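Long-range contacts in putative phophotriesterase (Proteus mirabilis, PDB 3RHG), which probably hydrolyses ester bonds with the help of two bound divalent metal ions, here zinc, as a member of the phosphotriesterase family: residues 201-206 with 230-235; 196-201 with 225-230. All coordinates share one frame; numbering follows the deposited sequence.

Overall arrangement
Both contacts join successive elements of the (beta/alpha)8 barrel, strands 195-199 and 225-227 with the loops that leave their C-terminal ends. Contact 2 is the inner one: it is wholly buried, runs along the paired strands by backbone hydrogen bonds, and finishes in two histidines that share a zinc ion. Contact 1 takes the chain up where contact 2 leaves it, P201 and S230 belonging to both. With the strand pairing left behind, its partly exposed loops meet through water bridges, a proline against a tryptophan and an arginine lying on a serine. The centres of contacts 1 and 2 lie about 10 Å apart. M200 CE of contact 2 packs 3.6 Å from R206 C of contact 1.

Contact 1 (201-206 with 230-235); sequences PGWQRR and SDPSGK
S233 OG, a hydroxyl gripped by three partners, is joined through water 1 to G202 O, tying together two loops at the C-terminal end of the (beta/alpha)8 barrel. It donates to S230 O and accepts from Q240 NE2 and from water 1, which lies 2.8 Å from S233 OG. Serine suits the place because its OG lies between the backbone N and the carbonyl carbon (chi1 60°), which turns it back to S230 O, the acceptor also of S233 N. The methylene side is then left for R205: S233 CB sits over the centre of the guanidinium, 3.4 Å from R205 CZ. A bend at chi2 (-70°) brings that flat group across, and three links hold it: R205 NH1 donates to Q204 O at 2.9 Å, R205 NE pairs with D236, and water 2 in its plane joins R205 NH2 to P232 O. The compact ring of P232 covers one face of W203. P232 CB stands 3.8 Å from the centroid of the five-membered ring, a CH-pi contact, while W203 NE1 donates to A266 O and the indole lines the benzoic acid pocket. Glycine suits position 202, where a side chain would point into the P232 ring; P232 CB comes within 3.3 Å of G202 O.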
loop_
_atom_site.group_PDB
_atom_site.type_symbol
_atom_site.label_atom_id
_atom_site.label_comp_id
_atom_site.label_asym_id
_atom_site.label_seq_id
_atom_site.Cartn_x
_atom_site.Cartn_y
_atom_site.Cartn_z
ATOM N N PRO A 201 9.654 -19.652 -3.777
ATOM C CA PRO A 201 8.540 -19.415 -2.851
ATOM C C PRO A 201 9.026 -18.394 -1.828
ATOM O O PRO A 201 9.748 -18.737 -0.897
ATOM C CB PRO A 201 8.299 -20.793 -2.239
ATOM C CG PRO A 201 9.658 -21.496 -2.330
ATOM C CD PRO A 201 10.336 -20.946 -3.565
ATOM N N GLY A 202 8.679 -17.125 -2.048
ATOM C CA GLY A 202 9.382 -16.038 -1.394
ATOM C C GLY A 202 9.159 -15.893 0.091
ATOM O O GLY A 202 9.985 -15.253 0.796
ATOM N N TRP A 203 8.066 -16.476 0.587
ATOM C CA TRP A 203 7.816 -16.474 2.026
ATOM C C TRP A 203 8.407 -17.708 2.731
ATOM O O TRP A 203 8.239 -17.880 3.938
ATOM C CB TRP A 203 6.318 -16.349 2.329
ATOM C CG TRP A 203 5.743 -15.005 1.940
ATOM C CD1 TRP A 203 5.617 -13.912 2.738
ATOM C CD2 TRP A 203 5.228 -14.628 0.652
ATOM N NE1 TRP A 203 5.042 -12.872 2.037
ATOM C CE2 TRP A 203 4.777 -13.294 0.756
ATOM C CE3 TRP A 203 5.064 -15.301 -0.563
ATOM C CZ2 TRP A 203 4.201 -12.606 -0.323
ATOM C CZ3 TRP A 203 4.486 -14.613 -1.637
ATOM C CH2 TRP A 203 4.063 -13.282 -1.503
ATOM N N GLN A 204 9.101 -18.544 1.961
ATOM C CA GLN A 204 9.918 -19.621 2.492
ATOM C C GLN A 204 11.393 -19.266 2.337
ATOM O O GLN A 204 11.743 -18.175 1.840
ATOM C CB GLN A 204 9.638 -20.944 1.779
ATOM C CG GLN A 204 8.193 -21.403 1.939
ATOM C CD GLN A 204 7.993 -22.772 1.372
ATOM O OE1 GLN A 204 8.606 -23.126 0.358
ATOM N NE2 GLN A 204 7.133 -23.560 2.004
ATOM N N ARG A 205 12.252 -20.194 2.763
ATOM C CA ARG A 205 13.691 -20.013 2.661
ATOM C C ARG A 205 14.320 -21.244 2.003
ATOM O O ARG A 205 15.086 -21.969 2.626
ATOM C CB ARG A 205 14.267 -19.793 4.051
ATOM C CG ARG A 205 13.623 -18.616 4.779
ATOM C CD ARG A 205 14.017 -17.276 4.172
ATOM N NE ARG A 205 13.443 -16.150 4.932
ATOM C CZ ARG A 205 12.254 -15.581 4.695
ATOM N NH1 ARG A 205 11.456 -16.008 3.701
ATOM N NH2 ARG A 205 11.854 -14.567 5.452
ATOM N N ARG A 206 13.961 -21.491 0.746
ATOM C CA ARG A 206 14.417 -22.696 0.053
ATOM C C ARG A 206 15.678 -22.473 -0.774
ATOM O O ARG A 206 16.105 -23.345 -1.533
ATOM C CB ARG A 206 13.291 -23.240 -0.822
ATOM C CG ARG A 206 12.184 -23.921 0.004
ATOM C CD ARG A 206 11.355 -24.816 -0.900
ATOM N NE ARG A 206 10.171 -25.379 -0.239
ATOM C CZ ARG A 206 10.093 -26.642 0.183
ATOM N NH1 ARG A 206 11.155 -27.458 0.076
ATOM N NH2 ARG A 206 8.957 -27.104 0.725
ATOM N N SER A 230 12.914 -12.444 -3.977
ATOM C CA SER A 230 13.708 -12.365 -2.770
ATOM C C SER A 230 13.100 -11.351 -1.792
ATOM O O SER A 230 13.492 -11.321 -0.623
ATOM C CB SER A 230 15.151 -11.959 -3.119
ATOM O OG SER A 230 15.784 -12.951 -3.927
ATOM N N ASP A 231 12.153 -10.529 -2.262
ATOM C CA ASP A 231 11.652 -9.413 -1.448
ATOM C C ASP A 231 11.140 -9.849 -0.064
ATOM O O ASP A 231 11.464 -9.217 0.937
ATOM C CB ASP A 231 10.557 -8.599 -2.173
ATOM C CG ASP A 231 10.866 -8.368 -3.656
ATOM O OD1 ASP A 231 10.789 -7.196 -4.082
ATOM O OD2 ASP A 231 11.176 -9.348 -4.389
ATOM N N PRO A 232 10.327 -10.928 0.005
ATOM C CA PRO A 232 9.757 -11.230 1.325
ATOM C C PRO A 232 10.760 -11.795 2.325
ATOM O O PRO A 232 10.395 -11.990 3.492
ATOM C CB PRO A 232 8.654 -12.266 1.012
ATOM C CG PRO A 232 8.343 -12.059 -0.461
ATOM C CD PRO A 232 9.715 -11.762 -1.051
ATOM N N SER A 233 11.993 -12.077 1.887
ATOM C CA SER A 233 13.037 -12.473 2.829
ATOM C C SER A 233 13.982 -11.321 3.166
ATOM O O SER A 233 15.042 -11.528 3.758
ATOM C CB SER A 233 13.802 -13.713 2.365
ATOM O OG SER A 233 14.451 -13.511 1.113
ATOM N N GLY A 234 13.565 -10.101 2.837
ATOM C CA GLY A 234 14.469 -8.940 2.977
ATOM C C GLY A 234 14.856 -8.648 4.434
ATOM O O GLY A 234 15.925 -8.056 4.681
ATOM N N LYS A 235 14.030 -9.057 5.408
ATOM C CA LYS A 235 14.356 -8.856 6.830
ATOM C C LYS A 235 15.355 -9.911 7.306
ATOM O O LYS A 235 16.031 -9.748 8.336
ATOM C CB LYS A 235 13.092 -8.918 7.699
ATOM C CG LYS A 235 12.121 -7.775 7.472
ATOM C CD LYS A 235 10.777 -8.053 8.132
ATOM C CE LYS A 235 9.787 -6.934 7.871
ATOM N NZ LYS A 235 10.261 -5.631 8.422
HETATM O O HOH W 1 12.397 -14.645 -0.469
HETATM O O HOH W 2 9.115 -14.294 4.379
#

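Contact 2 (196-201 with 225-230); sequences MNIHMP and ISLAHS. With ZN (zinc ion), chain C; BEZ (benzoic acid), chain D.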
loop_
_atom_site.group_PDB
_atom_site.type_symbol
_atom_site.label_atom_id
_atom_site.label_comp_id
_atom_site.label_asym_id
_atom_site.label_seq_id
_atom_site.Cartn_x
_atom_site.Cartn_y
_atom_site.Cartn_z
ATOM N N MET A 196 19.354 -17.610 -15.861
ATOM C CA MET A 196 18.273 -18.467 -15.399
ATOM C C MET A 196 17.647 -17.795 -14.194
ATOM O O MET A 196 18.345 -17.509 -13.223
ATOM C CB MET A 196 18.819 -19.835 -14.988
ATOM C CG MET A 196 17.707 -20.808 -14.621
ATOM S SD MET A 196 18.367 -22.262 -13.742
ATOM C CE MET A 196 19.742 -22.745 -14.757
ATOM N N ASN A 197 16.344 -17.537 -14.277
ATOM C CA ASN A 197 15.583 -16.854 -13.240
ATOM C C ASN A 197 14.700 -17.880 -12.557
ATOM O O ASN A 197 13.904 -18.549 -13.238
ATOM C CB ASN A 197 14.750 -15.760 -13.895
ATOM C CG ASN A 197 14.014 -14.875 -12.911
ATOM O OD1 ASN A 197 12.829 -14.661 -13.091
ATOM N ND2 ASN A 197 14.720 -14.296 -11.916
ATOM N N ILE A 198 14.875 -18.043 -11.243
ATOM C CA ILE A 198 14.125 -19.062 -10.505
ATOM C C ILE A 198 12.973 -18.416 -9.754
ATOM O O ILE A 198 13.181 -17.576 -8.896
ATOM C CB ILE A 198 15.020 -19.814 -9.476
ATOM C CG1 ILE A 198 16.347 -20.275 -10.112
ATOM C CG2 ILE A 198 14.269 -21.006 -8.845
ATOM C CD1 ILE A 198 16.182 -21.173 -11.254
ATOM N N HIS A 199 11.749 -18.860 -10.035
ATOM C CA HIS A 199 10.628 -18.486 -9.210
ATOM C C HIS A 199 10.818 -19.185 -7.868
ATOM O O HIS A 199 10.729 -20.420 -7.783
ATOM C CB HIS A 199 9.307 -18.961 -9.843
ATOM C CG HIS A 199 8.150 -18.931 -8.891
ATOM N ND1 HIS A 199 7.283 -17.862 -8.804
ATOM C CD2 HIS A 199 7.715 -19.845 -7.982
ATOM C CE1 HIS A 199 6.373 -18.112 -7.873
ATOM N NE2 HIS A 199 6.612 -19.310 -7.365
ATOM N N MET A 200 11.097 -18.415 -6.826
ATOM C CA MET A 200 11.223 -18.962 -5.480
ATOM C C MET A 200 9.929 -18.757 -4.730
ATOM O O MET A 200 9.205 -17.801 -4.979
ATOM C CB MET A 200 12.347 -18.260 -4.705
ATOM C CG MET A 200 13.707 -18.510 -5.334
ATOM S SD MET A 200 14.250 -20.239 -5.245
ATOM C CE MET A 200 14.588 -20.330 -3.481
ATOM N N PRO A 201 9.654 -19.652 -3.777
ATOM C CA PRO A 201 8.540 -19.415 -2.851
ATOM C C PRO A 201 9.026 -18.394 -1.828
ATOM O O PRO A 201 9.748 -18.737 -0.897
ATOM C CB PRO A 201 8.299 -20.793 -2.239
ATOM C CG PRO A 201 9.658 -21.496 -2.330
ATOM C CD PRO A 201 10.336 -20.946 -3.565
ATOM N N ILE A 225 22.709 -16.982 -12.502
ATOM C CA ILE A 225 21.478 -17.404 -11.819
ATOM C C ILE A 225 20.928 -16.265 -10.964
ATOM O O ILE A 225 21.676 -15.621 -10.216
ATOM C CB ILE A 225 21.751 -18.643 -10.941
ATOM C CG1 ILE A 225 22.025 -19.846 -11.880
ATOM C CG2 ILE A 225 20.559 -18.957 -9.988
ATOM C CD1 ILE A 225 22.666 -20.972 -11.211
ATOM N N SER A 226 19.623 -16.015 -11.074
ATOM C CA SER A 226 18.951 -15.068 -10.196
ATOM C C SER A 226 17.810 -15.729 -9.444
ATOM O O SER A 226 17.045 -16.538 -10.019
ATOM C CB SER A 226 18.437 -13.849 -10.970
ATOM O OG SER A 226 17.587 -14.264 -12.029
ATOM N N LEU A 227 17.707 -15.385 -8.164
ATOM C CA LEU A 227 16.613 -15.883 -7.342
ATOM C C LEU A 227 15.494 -14.841 -7.323
ATOM O O LEU A 227 15.635 -13.796 -6.717
ATOM C CB LEU A 227 17.084 -16.249 -5.918
ATOM C CG LEU A 227 18.208 -17.291 -5.854
ATOM C CD1 LEU A 227 18.541 -17.647 -4.382
ATOM C CD2 LEU A 227 17.778 -18.553 -6.627
ATOM N N ALA A 228 14.395 -15.115 -8.014
ATOM C CA ALA A 228 13.256 -14.201 -8.027
ATOM C C ALA A 228 12.548 -14.187 -6.665
ATOM O O ALA A 228 12.684 -15.098 -5.856
ATOM C CB ALA A 228 12.237 -14.615 -9.117
ATOM N N HIS A 229 11.781 -13.138 -6.446
ATOM C CA HIS A 229 10.941 -12.997 -5.275
ATOM C C HIS A 229 11.763 -13.105 -3.984
ATOM O O HIS A 229 11.372 -13.761 -3.014
ATOM C CB HIS A 229 9.822 -14.048 -5.304
ATOM C CG HIS A 229 9.174 -14.207 -6.644
ATOM N ND1 HIS A 229 8.937 -13.143 -7.487
ATOM C CD2 HIS A 229 8.706 -15.303 -7.286
ATOM C CE1 HIS A 229 8.377 -13.575 -8.604
ATOM N NE2 HIS A 229 8.207 -14.881 -8.504
ATOM N N SER A 230 12.914 -12.444 -3.977
ATOM C CA SER A 230 13.708 -12.365 -2.770
ATOM C C SER A 230 13.100 -11.351 -1.792
ATOM O O SER A 230 13.492 -11.321 -0.623
ATOM C CB SER A 230 15.151 -11.959 -3.119
ATOM O OG SER A 230 15.784 -12.951 -3.927
HETATM ZN ZN ZN C . 7.271 -16.118 -9.826
HETATM C C BEZ D . 3.699 -16.004 -5.234
HETATM O O1 BEZ D . 4.626 -16.834 -5.123
HETATM O O2 BEZ D . 2.527 -16.341 -4.943
HETATM C C1 BEZ D . 3.972 -14.612 -5.709
HETATM C C2 BEZ D . 5.237 -14.249 -6.177
HETATM C C3 BEZ D . 5.464 -12.949 -6.629
HETATM C C4 BEZ D . 4.441 -12.011 -6.592
HETATM C C5 BEZ D . 3.187 -12.375 -6.112
HETATM C C6 BEZ D . 2.942 -13.674 -5.673
#
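M196, N197 and I198 lie beside I225, S226 and L227 in neighbouring parallel strands of the (beta/alpha)8 barrel. Three backbone bonds join them, S226 N to M196 O, I198 N to S226 O and A228 N to I198 O; the last is less straight (143°). Among the side-chain bonds, N197 ND2 donates to S226 OG at 2.9 Å. With CG anti to the backbone N (chi1 -174°), the amide also reaches E251 through ND2 and the metal ligand H23 through OD1, so asparagine can serve as a second-shell residue for one metal and tie its own strand to three others. Metal bonds come next: H199 ND1 and H229 NE2 each lie 2.0 Å from the zinc ion, with the two imidazole planes at 79°, and E166 shares it. H229 ND1 is held by D253. The H229 ring is sandwiched, A228 CB over one face and benzoic acid C3 over the other, 3.6 Å from H229 CE1; small alanine leaves room for the imidazole. Apolar packing takes the outer face, I198 CG1 lying 4.1 Å from L227 CD2. There M196 and I198 rest against helices 175-188 and 207-217, the latter linking the two strands as a beta-alpha-beta crossover, while S226 and L227 continue onto strand 249-252.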